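Local coordinates for protein glutamate tRNA ligase (Elizabethkingia meningoseptica, PDB 6BRL) that probably attaches glutamate to its cognate tRNA as a class I aminoacyl-tRNA synthetase, and here holds the amino acid in its catalytic domain, at residues V12-A17 against L33-F38; T224-G229 against P251-L256; E437-I442 against E498-I503; I451-I456 against K469-L474. All coordinates share one frame; numbering follows the deposited sequence.

Contact 1: V12-A17 against L33-F38. With GLU (glutamic acid), chain B.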
# COMPACT_ATOMS: atom_id res chain seq x y z
N VAL A 12 -24.54 -8.00 4.01
CA VAL A 12 -23.44 -7.76 3.08
C VAL A 12 -22.22 -8.56 3.50
O VAL A 12 -21.83 -8.54 4.67
CB VAL A 12 -23.11 -6.25 3.02
CG1 VAL A 12 -21.74 -6.05 2.35
CG2 VAL A 12 -24.17 -5.53 2.26
N ARG A 13 -21.59 -9.26 2.54
CA ARG A 13 -20.37 -10.01 2.82
C ARG A 13 -19.40 -9.82 1.66
O ARG A 13 -19.76 -10.08 0.50
CB ARG A 13 -20.69 -11.50 3.04
CG ARG A 13 -21.45 -11.78 4.36
CD ARG A 13 -21.83 -13.30 4.59
NE ARG A 13 -20.70 -14.23 4.40
CZ ARG A 13 -19.78 -14.50 5.33
NH1 ARG A 13 -19.82 -13.88 6.50
NH2 ARG A 13 -18.77 -15.35 5.08
N VAL A 14 -18.17 -9.35 1.95
CA VAL A 14 -17.14 -9.13 0.94
C VAL A 14 -15.89 -9.92 1.33
O VAL A 14 -15.69 -10.24 2.50
CB VAL A 14 -16.78 -7.63 0.77
CG1 VAL A 14 -18.05 -6.80 0.44
CG2 VAL A 14 -16.13 -7.11 2.01
N ARG A 15 -15.04 -10.23 0.36
CA ARG A 15 -13.80 -10.96 0.64
C ARG A 15 -12.65 -10.35 -0.15
O ARG A 15 -12.79 -10.09 -1.35
CB ARG A 15 -13.90 -12.46 0.31
CG ARG A 15 -13.84 -12.87 -1.18
CD ARG A 15 -14.99 -12.32 -2.06
NE ARG A 15 -14.92 -12.90 -3.41
CZ ARG A 15 -14.04 -12.50 -4.34
NH1 ARG A 15 -13.18 -11.50 -4.07
NH2 ARG A 15 -14.01 -13.09 -5.53
N PHE A 16 -11.55 -10.11 0.55
CA PHE A 16 -10.25 -9.87 -0.07
C PHE A 16 -9.64 -11.25 -0.32
O PHE A 16 -9.54 -12.05 0.61
CB PHE A 16 -9.39 -9.01 0.87
CG PHE A 16 -8.05 -8.61 0.29
CD1 PHE A 16 -7.95 -8.07 -0.98
CD2 PHE A 16 -6.90 -8.73 1.03
CE1 PHE A 16 -6.73 -7.67 -1.53
CE2 PHE A 16 -5.64 -8.35 0.50
CZ PHE A 16 -5.56 -7.82 -0.78
N ALA A 17 -9.34 -11.56 -1.58
CA ALA A 17 -8.96 -12.91 -1.99
C ALA A 17 -7.61 -12.91 -2.71
O ALA A 17 -7.50 -13.33 -3.86
CB ALA A 17 -10.03 -13.51 -2.90
N LEU A 33 -9.00 -2.25 1.36
CA LEU A 33 -9.63 -1.11 2.03
C LEU A 33 -11.07 -0.92 1.55
O LEU A 33 -11.99 -0.75 2.35
CB LEU A 33 -8.80 0.15 1.78
CG LEU A 33 -9.42 1.44 2.36
CD1 LEU A 33 -9.56 1.36 3.89
CD2 LEU A 33 -8.57 2.67 1.94
N TYR A 34 -11.29 -0.93 0.23
CA TYR A 34 -12.66 -0.68 -0.18
C TYR A 34 -13.55 -1.85 0.21
O TYR A 34 -14.72 -1.63 0.52
CB TYR A 34 -12.77 -0.41 -1.69
CG TYR A 34 -12.16 0.93 -2.16
CD1 TYR A 34 -11.73 1.90 -1.25
CD2 TYR A 34 -12.02 1.19 -3.52
CE1 TYR A 34 -11.18 3.11 -1.70
CE2 TYR A 34 -11.46 2.40 -3.98
CZ TYR A 34 -11.06 3.35 -3.07
OH TYR A 34 -10.51 4.52 -3.53
N ASP A 35 -13.02 -3.09 0.24
CA ASP A 35 -13.77 -4.21 0.81
C ASP A 35 -14.19 -3.88 2.24
O ASP A 35 -15.38 -3.92 2.59
CB ASP A 35 -12.92 -5.50 0.86
CG ASP A 35 -12.84 -6.22 -0.47
OD1 ASP A 35 -13.87 -6.26 -1.18
OD2 ASP A 35 -11.76 -6.78 -0.78
N TYR A 36 -13.21 -3.56 3.07
CA TYR A 36 -13.44 -3.29 4.48
C TYR A 36 -14.45 -2.16 4.68
O TYR A 36 -15.41 -2.30 5.45
CB TYR A 36 -12.11 -2.95 5.13
CG TYR A 36 -12.18 -2.63 6.60
CD1 TYR A 36 -12.30 -3.66 7.53
CD2 TYR A 36 -12.08 -1.32 7.06
CE1 TYR A 36 -12.35 -3.37 8.88
CE2 TYR A 36 -12.12 -1.03 8.41
CZ TYR A 36 -12.27 -2.07 9.31
OH TYR A 36 -12.31 -1.84 10.66
N LEU A 37 -14.26 -1.02 3.99
CA LEU A 37 -15.17 0.12 4.13
C LEU A 37 -16.60 -0.23 3.72
O LEU A 37 -17.57 0.13 4.40
CB LEU A 37 -14.68 1.30 3.27
CG LEU A 37 -13.32 1.93 3.69
CD1 LEU A 37 -13.03 3.16 2.86
CD2 LEU A 37 -13.40 2.34 5.11
N PHE A 38 -16.75 -0.87 2.56
CA PHE A 38 -18.08 -1.24 2.11
C PHE A 38 -18.76 -2.14 3.13
O PHE A 38 -19.95 -1.97 3.44
CB PHE A 38 -18.01 -1.95 0.76
CG PHE A 38 -19.38 -2.22 0.17
CD1 PHE A 38 -20.16 -1.18 -0.31
CD2 PHE A 38 -19.89 -3.51 0.11
CE1 PHE A 38 -21.43 -1.41 -0.89
CE2 PHE A 38 -21.17 -3.75 -0.44
CZ PHE A 38 -21.93 -2.71 -0.93
N GLU B . -6.89 -14.56 -6.42
CA GLU B . -7.39 -13.40 -7.18
C GLU B . -6.38 -12.23 -7.17
O GLU B . -6.54 -11.20 -7.87
CB GLU B . -8.74 -12.95 -6.61
CG GLU B . -9.58 -12.12 -7.57
CD GLU B . -10.99 -11.93 -7.06
OE1 GLU B . -11.92 -12.61 -7.61
OE2 GLU B . -11.15 -11.12 -6.10
OXT GLU B . -5.35 -12.29 -6.47
O HOH W 1 -15.25 -8.52 -2.29
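Val-14 and Asp-35 meet where strand 13-16 packs on helix 26-41, in a beta-alpha-beta unit of the Rossmann-type catalytic domain of class I synthetases. The strand and helix segments run nearly antiparallel. Val-14 CG2 lies 3.3 Å from the backbone O of Asp-35 and also rests on its CB. The other methyl, Val-14 CG1, meets the Phe-38 ring at its edge, 3.8 Å from CD2. Val-12 CG1 comes obliquely to the neighbouring ring atom, 3.7 Å from Phe-38 CE2. Phe-38 turns CG anti to its own N (chi1 -174°), which brings the ring to these two valines.

The carboxylate of Asp-35 continues the contact along the strand. Its OD2 sits 3.5 Å from Phe-16 CA, and its plane is tilted 55° from the Phe-16 ring. No direct hydrogen bond joins the segments. Instead a water accepts from Arg-15 N and probably donates to Asp-35 OD1 at 2.9 Å.

The Arg-15 side chain leaves the strand away from the helix and bends at chi2. Its guanidinium meets the glutamate side-chain carboxylate in a paired grip, NH1 to OE2 at 2.9 Å and NH2 to OE1 at 3.0 Å. A salt bridge from Asp-218 to NE would help to position this group. Tyr-210, Trp-232, Glu-51 and Arg-228 also bind the ligand. Beyond Arg-15, the backbone O of Ala-17 accepts a hydrogen bond from the ligand N at 2.9 Å.

Contact 2: T224-G229 against P251-L256. With GLU (glutamic acid), chain B.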
# COMPACT_ATOMS: atom_id res chain seq x y z
N THR A 224 -21.83 -11.39 -1.13
CA THR A 224 -22.81 -10.59 -1.86
C THR A 224 -22.20 -9.60 -2.84
O THR A 224 -22.82 -9.31 -3.87
CB THR A 224 -23.70 -9.82 -0.89
OG1 THR A 224 -22.87 -8.93 -0.13
CG2 THR A 224 -24.40 -10.81 0.05
N HIS A 225 -20.98 -9.11 -2.60
CA HIS A 225 -20.36 -8.12 -3.47
C HIS A 225 -18.89 -8.49 -3.68
O HIS A 225 -18.13 -8.60 -2.71
CB HIS A 225 -20.47 -6.71 -2.86
CG HIS A 225 -21.89 -6.22 -2.72
ND1 HIS A 225 -22.74 -6.69 -1.74
CD2 HIS A 225 -22.59 -5.29 -3.42
CE1 HIS A 225 -23.91 -6.07 -1.85
NE2 HIS A 225 -23.85 -5.24 -2.87
N VAL A 226 -18.50 -8.65 -4.94
CA VAL A 226 -17.13 -8.97 -5.33
C VAL A 226 -16.51 -7.68 -5.82
O VAL A 226 -16.93 -7.11 -6.83
CB VAL A 226 -17.09 -10.05 -6.43
CG1 VAL A 226 -15.67 -10.26 -6.96
CG2 VAL A 226 -17.72 -11.40 -5.92
N ILE A 227 -15.50 -7.19 -5.10
CA ILE A 227 -14.79 -5.96 -5.46
C ILE A 227 -13.36 -6.36 -5.81
O ILE A 227 -12.64 -6.91 -4.97
CB ILE A 227 -14.81 -4.94 -4.31
CG1 ILE A 227 -16.25 -4.61 -3.91
CG2 ILE A 227 -13.95 -3.66 -4.63
CD1 ILE A 227 -16.33 -3.92 -2.54
N ARG A 228 -12.94 -6.12 -7.05
CA ARG A 228 -11.61 -6.53 -7.48
C ARG A 228 -11.14 -5.61 -8.59
O ARG A 228 -11.88 -4.73 -9.06
CB ARG A 228 -11.61 -7.99 -7.94
CG ARG A 228 -12.55 -8.21 -9.08
CD ARG A 228 -12.77 -9.72 -9.27
NE ARG A 228 -13.56 -9.98 -10.48
CZ ARG A 228 -14.14 -11.15 -10.73
NH1 ARG A 228 -14.03 -12.15 -9.84
NH2 ARG A 228 -14.83 -11.33 -11.86
N GLY A 229 -9.88 -5.80 -9.01
CA GLY A 229 -9.31 -4.96 -10.05
C GLY A 229 -9.84 -5.28 -11.45
O GLY A 229 -10.28 -6.41 -11.77
N PRO A 251 -23.17 -12.91 -7.39
CA PRO A 251 -23.11 -11.70 -6.57
C PRO A 251 -23.07 -10.47 -7.45
O PRO A 251 -23.01 -10.58 -8.67
CB PRO A 251 -21.79 -11.85 -5.80
CG PRO A 251 -20.96 -12.72 -6.67
CD PRO A 251 -21.87 -13.64 -7.41
N GLU A 252 -23.07 -9.29 -6.83
CA GLU A 252 -22.79 -8.05 -7.55
C GLU A 252 -21.28 -7.90 -7.72
O GLU A 252 -20.52 -8.46 -6.93
CB GLU A 252 -23.40 -6.85 -6.81
CG GLU A 252 -24.96 -6.95 -6.75
CD GLU A 252 -25.56 -5.67 -6.21
OE1 GLU A 252 -25.30 -4.61 -6.81
OE2 GLU A 252 -26.22 -5.72 -5.16
N PHE A 253 -20.84 -7.18 -8.76
CA PHE A 253 -19.42 -6.96 -9.05
C PHE A 253 -19.11 -5.47 -9.11
O PHE A 253 -19.93 -4.67 -9.57
CB PHE A 253 -18.99 -7.61 -10.38
CG PHE A 253 -19.09 -9.12 -10.37
CD1 PHE A 253 -20.32 -9.77 -10.63
CD2 PHE A 253 -17.97 -9.89 -10.10
CE1 PHE A 253 -20.39 -11.18 -10.62
CE2 PHE A 253 -18.02 -11.28 -10.07
CZ PHE A 253 -19.23 -11.93 -10.33
N ALA A 254 -17.90 -5.12 -8.66
CA ALA A 254 -17.36 -3.76 -8.80
C ALA A 254 -15.90 -3.87 -9.23
O ALA A 254 -15.10 -4.45 -8.49
CB ALA A 254 -17.45 -2.97 -7.49
N HIS A 255 -15.54 -3.34 -10.40
CA HIS A 255 -14.17 -3.52 -10.89
C HIS A 255 -13.43 -2.20 -10.82
O HIS A 255 -13.84 -1.24 -11.47
CB HIS A 255 -14.16 -4.07 -12.32
CG HIS A 255 -14.42 -5.55 -12.38
ND1 HIS A 255 -15.69 -6.08 -12.28
CD2 HIS A 255 -13.57 -6.61 -12.43
CE1 HIS A 255 -15.61 -7.41 -12.31
NE2 HIS A 255 -14.33 -7.75 -12.38
N LEU A 256 -12.32 -2.17 -10.07
CA LEU A 256 -11.53 -0.95 -9.84
C LEU A 256 -10.48 -0.75 -10.92
O LEU A 256 -9.74 -1.68 -11.26
CB LEU A 256 -10.85 -1.04 -8.47
CG LEU A 256 -11.81 -1.28 -7.28
CD1 LEU A 256 -11.05 -1.67 -5.98
CD2 LEU A 256 -12.58 0.02 -7.08
N GLU B . -6.89 -14.56 -6.42
CA GLU B . -7.39 -13.40 -7.18
C GLU B . -6.38 -12.23 -7.17
O GLU B . -6.54 -11.20 -7.87
CB GLU B . -8.74 -12.95 -6.61
CG GLU B . -9.58 -12.12 -7.57
CD GLU B . -10.99 -11.93 -7.06
OE1 GLU B . -11.92 -12.61 -7.61
OE2 GLU B . -11.15 -11.12 -6.10
OXT GLU B . -5.35 -12.29 -6.47
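Val-226 and Phe-253 pair on neighbouring parallel strands, 225-229 and 252-256. With helix 236-246 they form a beta-alpha-beta crossover in the Rossmann-type catalytic domain. Five backbone hydrogen bonds alternate between the strands. Val-226 has two of them: its N gives to Glu-252 O at 2.8 Å, and its O takes from Ala-254 N.

Both faces of the pair are tightly packed along most of its length. On one, Val-226 CB packs 3.8 Å from Phe-253 CD2, and its CG2 methyl reaches the Pro-251 ring. Phe-253 CD2 and CE2 lie over one face of the Arg-228 guanidinium, toward its rim, with the two planes 50° apart. Arg-228 NE lies 3.0 Å from His-255 NE2, near the guanidinium plane. His-255 ND1 is hydrogen-bonded to Asp-183 OD1, and Arg-228 NH2 to His-239. The opposite face carries Ile-227, Ala-254 and Leu-256, and there Ile-227 CG2 meets Leu-256 CD1 at 3.8 Å.

The loose side is the end near His-225 and Glu-252, where exposure rises. Their side chains lie alongside each other, with NE2 and OE2 3.3 Å apart. Thr-224 OG1 shares a hydrogen bond of 2.8 Å with His-225 ND1, which would limit rotation of the ring.

Back at the buried end, the Arg-228 chain runs extended from CG to NE (chi2 -166°). This carries NH1 to the bound glutamate, where it donates to OE1 at 3.1 Å.

Contact 3: E437-I442 against E498-I503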
# COMPACT_ATOMS: atom_id res chain seq x y z
N GLU A 437 30.69 39.95 24.18
CA GLU A 437 29.76 40.81 24.92
C GLU A 437 28.40 40.12 25.12
O GLU A 437 27.80 40.19 26.20
CB GLU A 437 29.60 42.14 24.19
CG GLU A 437 30.91 42.98 24.17
CD GLU A 437 30.82 44.23 23.30
OE1 GLU A 437 29.82 44.39 22.57
OE2 GLU A 437 31.76 45.05 23.32
N LEU A 438 27.90 39.45 24.08
CA LEU A 438 26.67 38.68 24.25
C LEU A 438 26.81 37.64 25.37
O LEU A 438 25.93 37.52 26.24
CB LEU A 438 26.30 38.03 22.91
CG LEU A 438 25.07 37.13 23.05
CD1 LEU A 438 23.88 37.95 23.40
CD2 LEU A 438 24.81 36.35 21.77
N THR A 439 27.93 36.91 25.39
CA THR A 439 28.16 35.96 26.48
C THR A 439 28.08 36.64 27.83
O THR A 439 27.48 36.11 28.77
CB THR A 439 29.53 35.31 26.33
OG1 THR A 439 29.51 34.39 25.25
CG2 THR A 439 29.87 34.57 27.59
N GLU A 440 28.69 37.82 27.95
CA GLU A 440 28.67 38.50 29.23
C GLU A 440 27.25 38.86 29.62
O GLU A 440 26.87 38.73 30.79
CB GLU A 440 29.57 39.74 29.19
CG GLU A 440 31.00 39.51 28.69
CD GLU A 440 31.91 38.70 29.63
OE1 GLU A 440 31.41 38.05 30.58
OE2 GLU A 440 33.15 38.72 29.39
N ALA A 441 26.44 39.28 28.64
CA ALA A 441 25.05 39.66 28.93
C ALA A 441 24.22 38.47 29.41
O ALA A 441 23.51 38.56 30.43
CB ALA A 441 24.40 40.29 27.70
N ILE A 442 24.26 37.34 28.68
CA ILE A 442 23.37 36.22 28.98
C ILE A 442 23.83 35.38 30.16
O ILE A 442 23.03 34.60 30.70
CB ILE A 442 23.19 35.28 27.77
CG1 ILE A 442 24.51 34.55 27.46
CG2 ILE A 442 22.70 36.10 26.58
CD1 ILE A 442 24.40 33.59 26.19
N GLU A 498 25.92 25.04 27.61
CA GLU A 498 26.16 24.61 26.24
C GLU A 498 26.16 25.78 25.27
O GLU A 498 26.95 25.80 24.32
CB GLU A 498 25.13 23.57 25.81
CG GLU A 498 25.39 23.00 24.41
CD GLU A 498 26.76 22.34 24.29
OE1 GLU A 498 27.28 21.85 25.32
OE2 GLU A 498 27.31 22.31 23.17
N THR A 499 25.27 26.77 25.50
CA THR A 499 25.22 27.95 24.64
C THR A 499 26.54 28.71 24.67
O THR A 499 27.12 29.01 23.62
CB THR A 499 24.09 28.90 25.07
OG1 THR A 499 22.79 28.34 24.81
CG2 THR A 499 24.22 30.20 24.30
N ILE A 500 27.01 29.07 25.88
CA ILE A 500 28.27 29.82 26.00
C ILE A 500 29.44 29.03 25.42
O ILE A 500 30.29 29.56 24.67
CB ILE A 500 28.52 30.19 27.47
CG1 ILE A 500 27.53 31.26 27.91
CG2 ILE A 500 29.97 30.66 27.64
CD1 ILE A 500 27.41 31.43 29.41
N SER A 501 29.49 27.75 25.76
CA SER A 501 30.55 26.89 25.27
C SER A 501 30.61 26.87 23.74
O SER A 501 31.70 26.83 23.15
CB SER A 501 30.34 25.49 25.86
OG SER A 501 31.11 24.53 25.21
N ARG A 502 29.45 26.95 23.07
CA ARG A 502 29.46 26.97 21.61
C ARG A 502 29.85 28.34 21.07
O ARG A 502 30.52 28.42 20.03
CB ARG A 502 28.08 26.57 21.04
CG ARG A 502 27.75 25.07 21.19
CD ARG A 502 26.39 24.71 20.53
NE ARG A 502 25.94 23.41 20.98
CZ ARG A 502 24.83 22.80 20.56
NH1 ARG A 502 24.09 23.36 19.61
NH2 ARG A 502 24.49 21.63 21.10
N ILE A 503 29.41 29.42 21.72
CA ILE A 503 29.88 30.76 21.34
C ILE A 503 31.40 30.87 21.45
O ILE A 503 32.07 31.44 20.57
CB ILE A 503 29.18 31.83 22.21
CG1 ILE A 503 27.67 31.78 22.01
CG2 ILE A 503 29.77 33.21 21.94
CD1 ILE A 503 26.92 32.52 23.08
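The OG1 hydroxyl of Thr-439 lies against two methyls of Ile-503 and is weakly bonded back to its own helix. Ile-503 CG2 is 3.5 Å from OG1, and CD1 lies 3.9 Å from it. The weak hydrogen bond ties OG1 to the backbone O of Met-435, one turn earlier. This gives the buried hydroxyl a polar partner without a bond across the contact.

The rest of the interface is apolar. With OG1 anti to its carbonyl carbon (chi1 -73°), Thr-439 turns the hydroxyl to Ile-503 and the methyl to Ile-500. CG2 packs 3.9 Å from Ile-500 CG2. The Thr-439 and Ile-503 side chains pass each other in opposite directions. Ile-442 makes the second point of contact. Its CG1 stands between the backbone N and the carbonyl carbon (chi1 68°), and the extended chain ends in CD1. That methyl lies 3.9 Å from Thr-499 CG2 and 4.1 Å from Ile-503 CD1. Ile-442 and Ile-503 meet tip to tip.

Polar groups of segment 498-503 find partners away from this interface. Thr-499 OG1 bonds to Gly-495 O. Arg-502 NE makes a salt bridge of 2.8 Å to Glu-498 OE2; the oxygen uses its anti lone pair and lies in the Arg-502 guanidinium plane. Met-491 of helix 487-494 touches both Ile-442 and Thr-499.

The segments lie 10.4 Å apart between axes and 167° apart in direction. Such antiparallel packing of helices, sealed by branched aliphatic side chains, is the kind found in the all-helical anticodon-binding domain of this synthetase family.

Contact 4: I451-I456 against K469-L474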
# COMPACT_ATOMS: atom_id res chain seq x y z
N ILE A 451 13.21 35.92 27.96
CA ILE A 451 14.17 36.72 28.71
C ILE A 451 15.47 36.84 27.92
O ILE A 451 16.07 37.92 27.85
CB ILE A 451 14.39 36.08 30.10
CG1 ILE A 451 13.14 36.26 30.97
CG2 ILE A 451 15.59 36.67 30.81
CD1 ILE A 451 13.34 35.79 32.38
N ILE A 452 15.92 35.74 27.33
CA ILE A 452 17.07 35.76 26.44
C ILE A 452 16.82 36.72 25.30
O ILE A 452 17.67 37.55 24.97
CB ILE A 452 17.37 34.34 25.94
CG1 ILE A 452 17.96 33.49 27.06
CG2 ILE A 452 18.27 34.35 24.70
CD1 ILE A 452 17.88 31.99 26.78
N LYS A 453 15.66 36.63 24.67
CA LYS A 453 15.36 37.51 23.55
C LYS A 453 15.43 38.98 23.98
O LYS A 453 15.99 39.81 23.27
CB LYS A 453 14.00 37.17 22.95
CG LYS A 453 13.75 37.87 21.61
CD LYS A 453 12.37 37.55 21.05
CE LYS A 453 12.19 38.15 19.67
NZ LYS A 453 10.97 37.66 19.04
N GLU A 454 14.90 39.31 25.16
CA GLU A 454 14.96 40.71 25.60
C GLU A 454 16.40 41.14 25.85
O GLU A 454 16.78 42.28 25.54
CB GLU A 454 14.10 40.90 26.85
N SER A 455 17.22 40.25 26.40
CA SER A 455 18.62 40.59 26.64
C SER A 455 19.38 40.80 25.34
O SER A 455 20.25 41.68 25.25
CB SER A 455 19.25 39.49 27.47
OG SER A 455 20.65 39.56 27.41
N ILE A 456 19.07 40.01 24.32
CA ILE A 456 19.71 40.21 23.03
C ILE A 456 19.25 41.52 22.43
O ILE A 456 20.05 42.27 21.85
CB ILE A 456 19.38 39.02 22.09
CG1 ILE A 456 20.07 37.75 22.57
CG2 ILE A 456 19.79 39.34 20.65
CD1 ILE A 456 19.58 36.45 21.80
N LYS A 469 21.93 41.41 13.40
CA LYS A 469 23.38 41.48 13.58
C LYS A 469 23.84 40.64 14.75
O LYS A 469 25.00 40.20 14.75
CB LYS A 469 23.82 42.93 13.77
CG LYS A 469 23.43 43.84 12.62
CD LYS A 469 24.25 43.50 11.38
CE LYS A 469 23.68 44.11 10.12
NZ LYS A 469 24.46 43.63 8.96
N VAL A 470 22.98 40.39 15.72
CA VAL A 470 23.33 39.46 16.79
C VAL A 470 22.82 38.07 16.49
O VAL A 470 23.55 37.09 16.69
CB VAL A 470 22.79 39.96 18.15
CG1 VAL A 470 23.21 39.00 19.27
CG2 VAL A 470 23.31 41.31 18.44
N MET A 471 21.57 37.96 16.03
CA MET A 471 20.96 36.64 15.86
C MET A 471 21.68 35.81 14.81
O MET A 471 21.76 34.58 14.94
CB MET A 471 19.48 36.79 15.48
CG MET A 471 18.58 37.30 16.59
SD MET A 471 18.62 36.26 18.07
CE MET A 471 17.22 37.04 18.91
N MET A 472 22.18 36.44 13.73
CA MET A 472 22.73 35.62 12.65
C MET A 472 24.06 34.98 13.05
O MET A 472 24.18 33.74 12.95
CB MET A 472 22.84 36.42 11.36
CG MET A 472 22.95 35.51 10.12
SD MET A 472 22.98 36.41 8.56
CE MET A 472 21.26 36.94 8.47
N PRO A 473 25.06 35.72 13.53
CA PRO A 473 26.28 35.04 14.01
C PRO A 473 25.99 34.09 15.16
O PRO A 473 26.68 33.07 15.29
CB PRO A 473 27.20 36.20 14.43
CG PRO A 473 26.28 37.39 14.62
CD PRO A 473 25.20 37.19 13.60
N LEU A 474 24.98 34.39 15.98
CA LEU A 474 24.63 33.51 17.08
C LEU A 474 24.09 32.18 16.56
O LEU A 474 24.50 31.10 17.02
CB LEU A 474 23.61 34.21 17.98
CG LEU A 474 23.20 33.56 19.30
CD1 LEU A 474 24.41 33.14 20.14
CD2 LEU A 474 22.34 34.53 20.08
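The segments of helix 449-463 and helix 467-479 have axes 11.5 Å apart and directions 120° apart, and the nearest CA atoms belong to Ile-456 and Val-470. Ile-456 does most of the touching. Its two methyl ends divide the opposite helix between them. CG2 meets Val-470 CG1 at 3.7 Å. CD1 reaches further, to Leu-474 CD2 at 3.8 Å, and these two side chains come together tip to tip.

Met-471 lies against both branches. Its chain bends at chi2 (-58°), which turns the CE methyl onto Ile-456. CE lies 3.8 Å from Ile-456 CD1 and 3.9 Å from Ile-456 CG2. The sulfur SD also sits 3.9 Å from CD1. Ile-456 keeps CG1 anti to its carbonyl carbon and CG2 anti to its N, which spreads the two ends across Val-470, Met-471 and Leu-474.

These are successive helices in the helical anticodon-binding domain, joined by a short loop. Two other helices close round the contact: Leu-438 of helix 431-442 and Met-491 of helix 487-494 both touch Leu-474. Helix 467-479 is kinked at Pro-473, whose N has no hydrogen to give to the turn before. The backbone bond from Leu-474 N to Val-470 O resumes the helix at 3.1 Å.

Towards solvent the packing is thinner. Lys-453 is exposed, and its extended chain leads away from Met-471. Across this rim the nearest pair is Lys-453 CG and Met-471 CE, 4.5 Å apart.

The four contacts fall into two distant groups. Contacts 1 and 2 sit together in the catalytic domain, with centres about 9 Å apart, and both reach the bound glutamate. They touch directly: Phe-38 packs on His-225, and Arg-13 O probably bonds to Thr-224 N. Contact 1 is a buried strand-on-helix packing with a water between, whereas contact 2 is a partly exposed strand pair held by backbone bonds. Contacts 3 and 4 lie in the anticodon-binding domain; the centres of contacts 1 and 4 are about 59 Å apart, those of contacts 2 and 3 about 68 Å. Both are buried and largely apolar, without cross-segment hydrogen bonds; contact 4 has an exposed rim at Lys-453. Leu-438 joins them by packing on Ile-456 and Leu-474.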